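Local coordinates for protein EH1AB1 (Metagenome, PDB 6I8F) that hydrolyses esters and, judging from its alpha/beta hydrolase fold, probably does so with a serine nucleophile, at residues A[197-202]-A[277-282]. Sequence-based numbering, arbitrary orientation.
Sequences AFQMLI and RAYADR
Leu201 and Tyr279 meet at about a right angle, and their contact illustrates how one aromatic side chain can span the gap between a helix and a sheet strand while the two backbones stay well apart. The methyl CD1 of Leu201 sits obliquely to the ring, 3.7 Å from Tyr279 CE2 and almost equally near CD2, so the methyl lies against the CD2-CE2 bond. Because CG of Tyr279 lies anti to the backbone N (chi1 -157°), the ring reaches across toward strand 198-202, although the nearest CA atoms, those of Leu201 and Ala280, remain 9.4 Å apart. A water bridges the polar ends. Lying in the ring plane at its edge, the water O accepts from Tyr279 OH at 2.6 Å. It donates to Gln199 OE1 at 2.7 Å, and OE1 itself lies near the ring plane at the edge. Gln199 NE2 is bonded to the carbonyl of Pro260, so both branches of the amide are bonded and its flip is probably fixed, and Tyr279 OH also pairs with Gln186 NE2. Phe256 meets the tyrosine ring edge-to-face. Tyr279 on Ala182 and Leu201 on Ala181 pack beside helix 176-190; such helices against a central, mostly parallel sheet characterise the alpha/beta hydrolase fold.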
loop_
_atom_site.group_PDB
_atom_site.type_symbol
_atom_site.label_atom_id
_atom_site.label_comp_id
_atom_site.label_asym_id
_atom_site.label_seq_id
_atom_site.Cartn_x
_atom_site.Cartn_y
_atom_site.Cartn_z
ATOM N N ALA A 197 -16.502 -2.690 4.635
ATOM C CA ALA A 197 -15.403 -2.615 5.592
ATOM C C ALA A 197 -14.117 -2.085 4.931
ATOM O O ALA A 197 -13.138 -1.760 5.623
ATOM C CB ALA A 197 -15.177 -3.997 6.158
ATOM N N PHE A 198 -14.083 -2.044 3.591
ATOM C CA PHE A 198 -12.862 -1.721 2.843
ATOM C C PHE A 198 -13.268 -1.372 1.415
ATOM O O PHE A 198 -14.284 -1.883 0.945
ATOM C CB PHE A 198 -11.898 -2.910 2.893
ATOM C CG PHE A 198 -10.538 -2.722 2.257
ATOM C CD1 PHE A 198 -10.303 -3.101 0.948
ATOM C CD2 PHE A 198 -9.475 -2.208 2.987
ATOM C CE1 PHE A 198 -9.049 -2.960 0.368
ATOM C CE2 PHE A 198 -8.214 -2.081 2.417
ATOM C CZ PHE A 198 -8.007 -2.451 1.105
ATOM N N GLN A 199 -12.488 -0.509 0.751
ATOM C CA GLN A 199 -12.740 -0.137 -0.639
ATOM C C GLN A 199 -11.427 -0.220 -1.430
ATOM O O GLN A 199 -10.421 0.366 -1.056
ATOM C CB GLN A 199 -13.424 1.234 -0.753
ATOM C CG GLN A 199 -12.639 2.403 -0.156
ATOM C CD GLN A 199 -13.396 3.713 -0.202
ATOM O OE1 GLN A 199 -13.937 4.105 -1.238
ATOM N NE2 GLN A 199 -13.443 4.415 0.923
ATOM N N MET A 200 -11.457 -0.983 -2.528
ATOM C CA MET A 200 -10.304 -1.163 -3.387
ATOM C C MET A 200 -10.569 -0.407 -4.690
ATOM O O MET A 200 -11.319 -0.869 -5.543
ATOM C CB MET A 200 -10.045 -2.652 -3.661
ATOM C CG MET A 200 -8.897 -2.902 -4.639
ATOM S SD MET A 200 -8.849 -4.608 -5.262
ATOM C CE MET A 200 -8.554 -5.518 -3.752
ATOM N N LEU A 201 -9.977 0.784 -4.813
ATOM C CA LEU A 201 -10.221 1.664 -5.946
ATOM C C LEU A 201 -9.020 1.622 -6.900
ATOM O O LEU A 201 -7.965 2.188 -6.630
ATOM C CB LEU A 201 -10.491 3.082 -5.434
ATOM C CG LEU A 201 -11.456 3.213 -4.253
ATOM C CD1 LEU A 201 -11.622 4.683 -3.890
ATOM C CD2 LEU A 201 -12.809 2.584 -4.544
ATOM N N ILE A 202 -9.199 0.919 -8.020
ATOM C CA ILE A 202 -8.163 0.757 -9.042
ATOM C C ILE A 202 -8.409 1.803 -10.144
ATOM O O ILE A 202 -9.411 1.741 -10.848
ATOM C CB ILE A 202 -8.164 -0.673 -9.614
ATOM C CG1 ILE A 202 -8.083 -1.750 -8.524
ATOM C CG2 ILE A 202 -7.072 -0.815 -10.666
ATOM C CD1 ILE A 202 -6.926 -1.600 -7.548
ATOM N N ARG A 277 -5.524 10.217 -7.207
ATOM C CA ARG A 277 -4.655 10.624 -6.122
ATOM C C ARG A 277 -5.394 11.617 -5.215
ATOM O O ARG A 277 -5.353 11.498 -3.978
ATOM C CB ARG A 277 -3.357 11.233 -6.657
ATOM C CG ARG A 277 -2.327 11.460 -5.565
ATOM C CD ARG A 277 -1.023 11.984 -6.122
ATOM N NE ARG A 277 -0.074 12.164 -5.038
ATOM C CZ ARG A 277 1.059 12.838 -5.134
ATOM N NH1 ARG A 277 1.421 13.355 -6.302
ATOM N NH2 ARG A 277 1.800 13.015 -4.051
ATOM N N ALA A 278 -6.089 12.576 -5.833
ATOM C CA ALA A 278 -6.902 13.552 -5.098
ATOM C C ALA A 278 -7.862 12.841 -4.140
ATOM O O ALA A 278 -8.039 13.280 -3.007
ATOM C CB ALA A 278 -7.651 14.441 -6.063
ATOM N N TYR A 279 -8.494 11.756 -4.605
ATOM C CA TYR A 279 -9.453 10.988 -3.783
ATOM C C TYR A 279 -8.751 10.391 -2.548
ATOM O O TYR A 279 -9.260 10.476 -1.405
ATOM C CB TYR A 279 -10.160 9.928 -4.633
ATOM C CG TYR A 279 -11.484 9.501 -4.051
ATOM C CD1 TYR A 279 -12.625 10.261 -4.246
ATOM C CD2 TYR A 279 -11.586 8.371 -3.261
ATOM C CE1 TYR A 279 -13.845 9.890 -3.701
ATOM C CE2 TYR A 279 -12.792 7.988 -2.695
ATOM C CZ TYR A 279 -13.929 8.745 -2.925
ATOM O OH TYR A 279 -15.119 8.382 -2.363
ATOM N N ALA A 280 -7.572 9.810 -2.757
ATOM C CA ALA A 280 -6.756 9.266 -1.662
ATOM C C ALA A 280 -6.370 10.383 -0.684
ATOM O O ALA A 280 -6.414 10.200 0.526
ATOM C CB ALA A 280 -5.533 8.576 -2.219
ATOM N N ASP A 281 -5.989 11.546 -1.227
ATOM C CA ASP A 281 -5.641 12.720 -0.420
ATOM C C ASP A 281 -6.807 13.115 0.501
ATOM O O ASP A 281 -6.585 13.379 1.680
ATOM C CB ASP A 281 -5.225 13.905 -1.297
ATOM C CG ASP A 281 -3.863 13.736 -1.946
ATOM O OD1 ASP A 281 -3.098 12.833 -1.513
ATOM O OD2 ASP A 281 -3.592 14.481 -2.903
ATOM N N ARG A 282 -8.035 13.146 -0.031
ATOM C CA ARG A 282 -9.217 13.519 0.757
ATOM C C ARG A 282 -9.472 12.465 1.837
ATOM O O ARG A 282 -9.817 12.817 2.996
ATOM C CB ARG A 282 -10.468 13.692 -0.112
ATOM C CG ARG A 282 -10.384 14.791 -1.168
ATOM C CD ARG A 282 -10.955 16.157 -0.825
ATOM N NE ARG A 282 -12.012 16.188 0.178
ATOM C CZ ARG A 282 -13.275 16.580 -0.019
ATOM N NH1 ARG A 282 -13.759 16.760 -1.238
ATOM N NH2 ARG A 282 -14.061 16.782 1.022
HETATM O O HOH W 1 -15.694 6.098 -1.151
#